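Long-range contacts in heme utilization carrier protein (Escherichia coli O157:H7, PDB 6U9J), which probably binds heme in the cytosol and carries it, as a member of the ChuX/HutX family linked to anaerobic heme degradation: residues T102-I107 with A117-F122; T46-V51 with G72-G77. One frame throughout, in Å; residues are numbered along the deposited sequence.

Interaction 1: T102-I107 with A117-F122; sequences THIALI and ASILFF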
ATOM      1  N   THR A 102       6.053 -16.961   0.115  1.00 21.68           N
ATOM      2  CA  THR A 102       6.569 -18.285  -0.209  1.00 21.39           C
ATOM      3  C   THR A 102       7.556 -18.296  -1.370  1.00 20.74           C
ATOM      4  O   THR A 102       8.303 -19.273  -1.508  1.00 22.33           O
ATOM      5  CB  THR A 102       5.418 -19.249  -0.522  1.00 25.40           C
ATOM      6  OG1 THR A 102       4.687 -18.767  -1.652  1.00 28.57           O
ATOM      7  CG2 THR A 102       4.469 -19.373   0.674  1.00 26.78           C
ATOM      8  N   HIS A 103       7.575 -17.251  -2.209  1.00 20.49           N
ATOM      9  CA  HIS A 103       8.512 -17.151  -3.323  1.00 19.48           C
ATOM     10  C   HIS A 103       8.874 -15.693  -3.530  1.00 16.92           C
ATOM     11  O   HIS A 103       8.081 -14.796  -3.226  1.00 18.53           O
ATOM     12  CB  HIS A 103       7.948 -17.712  -4.641  1.00 19.53           C
ATOM     13  CG  HIS A 103       7.650 -19.174  -4.574  1.00 20.73           C
ATOM     14  ND1 HIS A 103       6.410 -19.661  -4.225  1.00 22.45           N
ATOM     15  CD2 HIS A 103       8.445 -20.255  -4.759  1.00 24.69           C
ATOM     16  CE1 HIS A 103       6.447 -20.982  -4.220  1.00 27.33           C
ATOM     17  NE2 HIS A 103       7.672 -21.368  -4.532  1.00 25.69           N
ATOM     18  N   ILE A 104      10.079 -15.477  -4.056  1.00 19.12           N
ATOM     19  CA  ILE A 104      10.573 -14.167  -4.465  1.00 17.86           C
ATOM     20  C   ILE A 104      11.169 -14.311  -5.858  1.00 20.23           C
ATOM     21  O   ILE A 104      11.883 -15.279  -6.130  1.00 18.98           O
ATOM     22  CB  ILE A 104      11.633 -13.634  -3.486  1.00 18.43           C
ATOM     23  CG1 ILE A 104      11.050 -13.561  -2.068  1.00 18.98           C
ATOM     24  CG2 ILE A 104      12.182 -12.273  -3.968  1.00 19.68           C
ATOM     25  CD1 ILE A 104      12.111 -13.350  -1.003  1.00 20.42           C
ATOM     26  N   ALA A 105      10.890 -13.352  -6.737  1.00 16.27           N
ATOM     27  CA  ALA A 105      11.472 -13.384  -8.074  1.00 16.51           C
ATOM     28  C   ALA A 105      12.193 -12.084  -8.375  1.00 16.37           C
ATOM     29  O   ALA A 105      11.725 -11.004  -8.016  1.00 17.65           O
ATOM     30  CB  ALA A 105      10.412 -13.639  -9.150  1.00 17.41           C
ATOM     31  N   LEU A 106      13.334 -12.192  -9.045  1.00 17.59           N
ATOM     32  CA  LEU A 106      13.990 -11.052  -9.667  1.00 16.97           C
ATOM     33  C   LEU A 106      13.723 -11.140 -11.159  1.00 17.54           C
ATOM     34  O   LEU A 106      13.952 -12.191 -11.765  1.00 19.73           O
ATOM     35  CB  LEU A 106      15.496 -11.044  -9.393  1.00 18.10           C
ATOM     36  CG  LEU A 106      15.929 -10.383  -8.073  1.00 18.67           C
ATOM     37  CD1 LEU A 106      15.397 -11.142  -6.869  1.00 19.26           C
ATOM     38  CD2 LEU A 106      17.449 -10.256  -7.995  1.00 20.28           C
ATOM     39  N   ILE A 107      13.206 -10.055 -11.734  1.00 15.76           N
ATOM     40  CA  ILE A 107      12.752 -10.032 -13.120  1.00 16.01           C
ATOM     41  C   ILE A 107      13.389  -8.877 -13.875  1.00 16.96           C
ATOM     42  O   ILE A 107      13.447  -7.751 -13.381  1.00 17.66           O
ATOM     43  CB  ILE A 107      11.216  -9.906 -13.186  1.00 16.60           C
ATOM     44  CG1 ILE A 107      10.562 -11.103 -12.498  1.00 21.53           C
ATOM     45  CG2 ILE A 107      10.753  -9.768 -14.659  1.00 22.17           C
ATOM     46  CD1 ILE A 107       9.110 -10.864 -12.118  1.00 29.15           C
ATOM     47  N   ALA A 117      13.562  -3.553 -14.019  1.00 18.75           N
ATOM     48  CA  ALA A 117      14.165  -4.564 -13.169  1.00 17.97           C
ATOM     49  C   ALA A 117      13.392  -4.532 -11.867  1.00 18.10           C
ATOM     50  O   ALA A 117      13.266  -3.466 -11.261  1.00 19.75           O
ATOM     51  CB  ALA A 117      15.649  -4.294 -12.915  1.00 19.44           C
ATOM     52  N   SER A 118      12.824  -5.668 -11.488  1.00 15.36           N
ATOM     53  CA  SER A 118      11.901  -5.685 -10.365  1.00 17.29           C
ATOM     54  C   SER A 118      12.131  -6.900  -9.484  1.00 15.44           C
ATOM     55  O   SER A 118      12.676  -7.923  -9.907  1.00 16.23           O
ATOM     56  CB  SER A 118      10.444  -5.687 -10.852  1.00 20.37           C
ATOM     57  OG  SER A 118      10.158  -6.847 -11.602  1.00 27.24           O
ATOM     58  N   ILE A 119      11.695  -6.765  -8.230  1.00 15.22           N
ATOM     59  CA  ILE A 119      11.630  -7.863  -7.271  1.00 17.10           C
ATOM     60  C   ILE A 119      10.174  -8.042  -6.882  1.00 18.79           C
ATOM     61  O   ILE A 119       9.531  -7.082  -6.452  1.00 18.67           O
ATOM     62  CB  ILE A 119      12.493  -7.575  -6.041  1.00 16.52           C
ATOM     63  CG1 ILE A 119      13.931  -7.341  -6.470  1.00 18.70           C
ATOM     64  CG2 ILE A 119      12.389  -8.712  -4.998  1.00 16.90           C
ATOM     65  CD1 ILE A 119      14.793  -6.764  -5.395  1.00 21.11           C
ATOM     66  N   LEU A 120       9.651  -9.250  -7.054  1.00 16.04           N
ATOM     67  CA  LEU A 120       8.269  -9.576  -6.728  1.00 18.15           C
ATOM     68  C   LEU A 120       8.263 -10.528  -5.547  1.00 21.56           C
ATOM     69  O   LEU A 120       8.982 -11.533  -5.550  1.00 19.61           O
ATOM     70  CB  LEU A 120       7.541 -10.222  -7.908  1.00 19.53           C
ATOM     71  CG  LEU A 120       6.769  -9.286  -8.830  1.00 25.33           C
ATOM     72  CD1 LEU A 120       7.669  -8.158  -9.302  1.00 27.93           C
ATOM     73  CD2 LEU A 120       6.231 -10.072 -10.012  1.00 26.72           C
ATOM     74  N   PHE A 121       7.441 -10.216  -4.552  1.00 16.95           N
ATOM     75  CA  PHE A 121       7.230 -11.084  -3.401  1.00 16.06           C
ATOM     76  C   PHE A 121       5.872 -11.742  -3.568  1.00 18.24           C
ATOM     77  O   PHE A 121       4.869 -11.046  -3.747  1.00 19.95           O
ATOM     78  CB  PHE A 121       7.276 -10.291  -2.091  1.00 19.27           C
ATOM     79  CG  PHE A 121       8.587  -9.586  -1.841  1.00 15.06           C
ATOM     80  CD1 PHE A 121       8.871  -8.369  -2.460  1.00 16.51           C
ATOM     81  CD2 PHE A 121       9.532 -10.125  -0.977  1.00 18.08           C
ATOM     82  CE1 PHE A 121      10.067  -7.715  -2.235  1.00 17.61           C
ATOM     83  CE2 PHE A 121      10.720  -9.483  -0.738  1.00 17.95           C
ATOM     84  CZ  PHE A 121      11.003  -8.272  -1.368  1.00 19.43           C
ATOM     85  N   PHE A 122       5.838 -13.070  -3.520  1.00 17.07           N
ATOM     86  CA  PHE A 122       4.621 -13.835  -3.780  1.00 18.76           C
ATOM     87  C   PHE A 122       4.039 -14.451  -2.513  1.00 19.72           C
ATOM     88  O   PHE A 122       4.778 -14.926  -1.641  1.00 22.01           O
ATOM     89  CB  PHE A 122       4.889 -14.975  -4.763  1.00 17.85           C
ATOM     90  CG  PHE A 122       5.243 -14.520  -6.133  1.00 19.97           C
ATOM     91  CD1 PHE A 122       6.563 -14.278  -6.468  1.00 18.06           C
ATOM     92  CD2 PHE A 122       4.257 -14.327  -7.073  1.00 22.01           C
ATOM     93  CE1 PHE A 122       6.901 -13.855  -7.746  1.00 21.61           C
ATOM     94  CE2 PHE A 122       4.580 -13.903  -8.353  1.00 23.20           C
ATOM     95  CZ  PHE A 122       5.909 -13.666  -8.684  1.00 23.62           C
TER
HETATM   96  O   HOH W   1      10.820  -6.120 -14.417  1.00 29.18           O
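Residues 102-107 and 117-122 pair as the two arms of an antiparallel beta hairpin inside the six-stranded sheet of this ChuX/HutX-family fold. Ala105 and Leu120 form a hydrogen-bonded pair in which each N-H finds the other's carbonyl, both bonds being 2.9 Å (Ala105 N to Leu120 O, Leu120 N to Ala105 O). Ile107 and Ser118 exchange bonds in the same way. At the end away from the turn the two bonds of Phe122 go to different residues: its N donates to His103 O over 2.8 Å, whereas its O accepts from Thr102 N in a more bent bond (143° at the hydrogen). The intervening residues turn their backbone groups outward, Ile104 and Leu106 to Val39 and Thr37, Ile119 and Phe121 to Ile132 and Met129, which leaves both arms bonded on their outer flanks too. CA-H groups of Ile104 and Leu106 add weak contacts to Leu120 O and Ser118 O. On one face, CG2 of Ile104 meets CG2 of Ile119 at 3.7 Å. On the other, the Phe122 ring presents its edge to the CB of Ala105. A water donates to Ile107 O and lies 3.0 Å from the OG of Ser118.

Interaction 2: T46-V51 with G72-G77; sequences TVWDTV and GELPSG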
ATOM      1  N   THR A  46      17.686 -12.074   3.188  1.00 20.35           N
ATOM      2  CA  THR A  46      18.816 -11.809   2.302  1.00 20.23           C
ATOM      3  C   THR A  46      18.450 -10.776   1.239  1.00 17.32           C
ATOM      4  O   THR A  46      19.210  -9.832   0.991  1.00 20.03           O
ATOM      5  CB  THR A  46      19.278 -13.116   1.649  1.00 25.10           C
ATOM      6  OG1 THR A  46      19.800 -13.993   2.656  1.00 30.36           O
ATOM      7  CG2 THR A  46      20.352 -12.858   0.606  1.00 27.08           C
ATOM      8  N   VAL A  47      17.276 -10.924   0.629  1.00 20.32           N
ATOM      9  CA  VAL A  47      16.856  -9.997  -0.421  1.00 17.15           C
ATOM     10  C   VAL A  47      16.571  -8.626   0.173  1.00 19.76           C
ATOM     11  O   VAL A  47      17.066  -7.599  -0.310  1.00 19.24           O
ATOM     12  CB  VAL A  47      15.624 -10.547  -1.161  1.00 20.11           C
ATOM     13  CG1 VAL A  47      15.036  -9.485  -2.096  1.00 17.30           C
ATOM     14  CG2 VAL A  47      15.984 -11.832  -1.919  1.00 20.23           C
ATOM     15  N   TRP A  48      15.779  -8.590   1.249  1.00 18.67           N
ATOM     16  CA  TRP A  48      15.395  -7.310   1.827  1.00 19.33           C
ATOM     17  C   TRP A  48      16.623  -6.526   2.272  1.00 19.10           C
ATOM     18  O   TRP A  48      16.795  -5.357   1.902  1.00 19.54           O
ATOM     19  CB  TRP A  48      14.432  -7.527   3.007  1.00 17.78           C
ATOM     20  CG  TRP A  48      13.778  -6.237   3.415  1.00 17.98           C
ATOM     21  CD1 TRP A  48      14.281  -5.287   4.252  1.00 19.67           C
ATOM     22  CD2 TRP A  48      12.538  -5.732   2.924  1.00 18.76           C
ATOM     23  NE1 TRP A  48      13.411  -4.214   4.326  1.00 19.62           N
ATOM     24  CE2 TRP A  48      12.322  -4.479   3.540  1.00 19.84           C
ATOM     25  CE3 TRP A  48      11.577  -6.226   2.037  1.00 17.24           C
ATOM     26  CZ2 TRP A  48      11.187  -3.702   3.275  1.00 20.51           C
ATOM     27  CZ3 TRP A  48      10.448  -5.463   1.785  1.00 20.30           C
ATOM     28  CH2 TRP A  48      10.264  -4.217   2.401  1.00 18.71           C
ATOM     29  N   ASP A  49      17.499  -7.159   3.063  1.00 18.81           N
ATOM     30  CA  ASP A  49      18.672  -6.466   3.590  1.00 23.25           C
ATOM     31  C   ASP A  49      19.613  -6.001   2.478  1.00 20.16           C
ATOM     32  O   ASP A  49      20.304  -4.984   2.633  1.00 21.13           O
ATOM     33  CB  ASP A  49      19.409  -7.375   4.570  1.00 18.77           C
ATOM     34  CG  ASP A  49      18.639  -7.591   5.874  1.00 27.49           C
ATOM     35  OD1 ASP A  49      17.608  -6.919   6.094  1.00 31.79           O
ATOM     36  OD2 ASP A  49      19.056  -8.464   6.653  1.00 35.54           O
ATOM     37  N   THR A  50      19.650  -6.723   1.352  1.00 17.83           N
ATOM     38  CA  THR A  50      20.487  -6.315   0.228  1.00 19.32           C
ATOM     39  C   THR A  50      19.940  -5.059  -0.442  1.00 18.18           C
ATOM     40  O   THR A  50      20.686  -4.108  -0.687  1.00 19.91           O
ATOM     41  CB  THR A  50      20.607  -7.467  -0.772  1.00 18.88           C
ATOM     42  OG1 THR A  50      21.302  -8.553  -0.154  1.00 20.67           O
ATOM     43  CG2 THR A  50      21.392  -7.042  -2.016  1.00 21.47           C
ATOM     44  N   VAL A  51      18.628  -5.017  -0.691  1.00 17.31           N
ATOM     45  CA  VAL A  51      18.019  -3.866  -1.366  1.00 17.40           C
ATOM     46  C   VAL A  51      18.135  -2.612  -0.512  1.00 17.21           C
ATOM     47  O   VAL A  51      18.203  -1.490  -1.032  1.00 18.41           O
ATOM     48  CB  VAL A  51      16.552  -4.188  -1.725  1.00 18.49           C
ATOM     49  CG1 VAL A  51      15.835  -2.986  -2.381  1.00 17.38           C
ATOM     50  CG2 VAL A  51      16.495  -5.398  -2.639  1.00 21.16           C
ATOM     51  N   GLY A  72      12.313   5.963  -2.488  1.00 24.71           N
ATOM     52  CA  GLY A  72      13.273   6.293  -1.459  1.00 24.03           C
ATOM     53  C   GLY A  72      13.992   5.036  -1.013  1.00 23.20           C
ATOM     54  O   GLY A  72      13.786   3.953  -1.550  1.00 22.15           O
ATOM     55  N   GLU A  73      14.833   5.203  -0.000  1.00 22.52           N
ATOM     56  CA  GLU A  73      15.589   4.065   0.491  1.00 23.35           C
ATOM     57  C   GLU A  73      14.657   3.079   1.182  1.00 24.43           C
ATOM     58  O   GLU A  73      13.742   3.474   1.911  1.00 24.10           O
ATOM     59  CB  GLU A  73      16.681   4.537   1.447  1.00 27.01           C
ATOM     60  CG  GLU A  73      17.738   5.381   0.754  1.00 31.99           C
ATOM     61  CD  GLU A  73      18.951   5.649   1.629  1.00 45.07           C
ATOM     62  OE1 GLU A  73      18.802   5.671   2.871  1.00 48.78           O
ATOM     63  OE2 GLU A  73      20.049   5.849   1.067  1.00 46.60           O
ATOM     64  N   LEU A  74      14.885   1.787   0.942  1.00 21.67           N
ATOM     65  CA  LEU A  74      14.082   0.760   1.591  1.00 21.38           C
ATOM     66  C   LEU A  74      14.398   0.732   3.082  1.00 21.50           C
ATOM     67  O   LEU A  74      15.570   0.612   3.456  1.00 21.39           O
ATOM     68  CB  LEU A  74      14.365  -0.607   0.962  1.00 18.92           C
ATOM     69  CG  LEU A  74      13.312  -1.680   1.235  1.00 19.68           C
ATOM     70  CD1 LEU A  74      12.014  -1.337   0.511  1.00 19.84           C
ATOM     71  CD2 LEU A  74      13.807  -3.077   0.866  1.00 18.05           C
ATOM     72  N   PRO A  75      13.401   0.857   3.965  1.00 19.05           N
ATOM     73  CA  PRO A  75      13.683   0.807   5.404  1.00 21.36           C
ATOM     74  C   PRO A  75      14.102  -0.586   5.842  1.00 18.46           C
ATOM     75  O   PRO A  75      13.624  -1.594   5.314  1.00 22.14           O
ATOM     76  CB  PRO A  75      12.354   1.220   6.049  1.00 23.17           C
ATOM     77  CG  PRO A  75      11.314   0.959   5.029  1.00 28.51           C
ATOM     78  CD  PRO A  75      11.975   1.075   3.673  1.00 20.27           C
ATOM     79  N   SER A  76      15.012  -0.633   6.811  1.00 22.28           N
ATOM     80  CA  SER A  76      15.326  -1.885   7.471  1.00 25.05           C
ATOM     81  C   SER A  76      14.139  -2.335   8.323  1.00 21.95           C
ATOM     82  O   SER A  76      13.202  -1.573   8.591  1.00 21.65           O
ATOM     83  CB  SER A  76      16.565  -1.729   8.350  1.00 23.92           C
ATOM     84  OG  SER A  76      16.256  -1.009   9.533  1.00 31.81           O
ATOM     85  N   GLY A  77      14.177  -3.595   8.749  1.00 20.94           N
ATOM     86  CA  GLY A  77      13.103  -4.100   9.577  1.00 21.92           C
ATOM     87  C   GLY A  77      13.578  -5.179  10.526  1.00 25.05           C
ATOM     88  O   GLY A  77      14.720  -5.639  10.462  1.00 25.76           O
TER
HETATM   89  O   HOH W   2      16.603  -5.151   7.736  1.00 34.38           O
HETATM   90  O   HOH W   3      17.223   1.051  -0.622  1.00 22.23           O
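The indole of Trp48 lies against Leu74, the two side chains crossing at about a right angle, so that one methyl group of the leucine is set squarely on an aromatic face. CD2 of Leu74 stands 3.6 Å from the centroid of the six-membered ring and 19° off its normal, a CH-pi contact; its nearest ring atom is CE2 of Trp48, at 3.4 Å. The other branch, on the same side of the plane, overhangs the rim of the six-membered ring, with Leu74 CD1 3.7 Å from Trp48 CZ2. The first torsion of Trp48 carries CG anti to the backbone N (chi1 -167°), swinging the indole off the helix to reach the loop.

While the face takes up the leucine, the pyrrole edge makes a polar contact. Trp48 NE1 donates to Pro75 O over 2.8 Å, with the acceptor close to the indole plane and the N-H pointing almost straight at it (160°). The two contacts act at right angles on the same ring, one bearing on its face and the other fixing its rotation at the edge. Val51, one helical turn on, brings CG1 to within 3.8 Å of CD2 of Leu74, which is thus held between an aromatic face and an aliphatic branch.

Two waters bridge the segments: one links the backbones, donating to Val51 O and accepting from Leu74 N; the other donates to the carboxylate oxygen OD1 of Asp49 and accepts from Gly77 N.

The contact ties helix 44-51 to the loop between strands 66-71 and 77-80. Phe84 of strand 83-86 meets the Trp48 ring edge-to-face, Met92 of strand 92-96 touches Leu74 and Pro75, and Ile119 of strand 114-122 packs against Val51.

Overall arrangement
The two contacts meet along one side of helix 44-51, their centres about 14 Å apart. Interaction 1 lies near the middle of the chain, about 4 Å from its centre, whereas interaction 2 is further out, at about 12 Å. The face of the hairpin bearing Ile104, Ile119 and Phe121 is the one the helix packs on: Ile119 CD1 comes 3.5 Å from Val51 CG2, and Phe121 CZ lies 4.0 Å from Trp48 CE3. Ile104 joins in more loosely, its CD1 4.3 Å from Val47 CG2. Trp48 and Val51 therefore serve both neighbours, connecting the six-stranded sheet through the helix to the loop that leads into the three-stranded sheet.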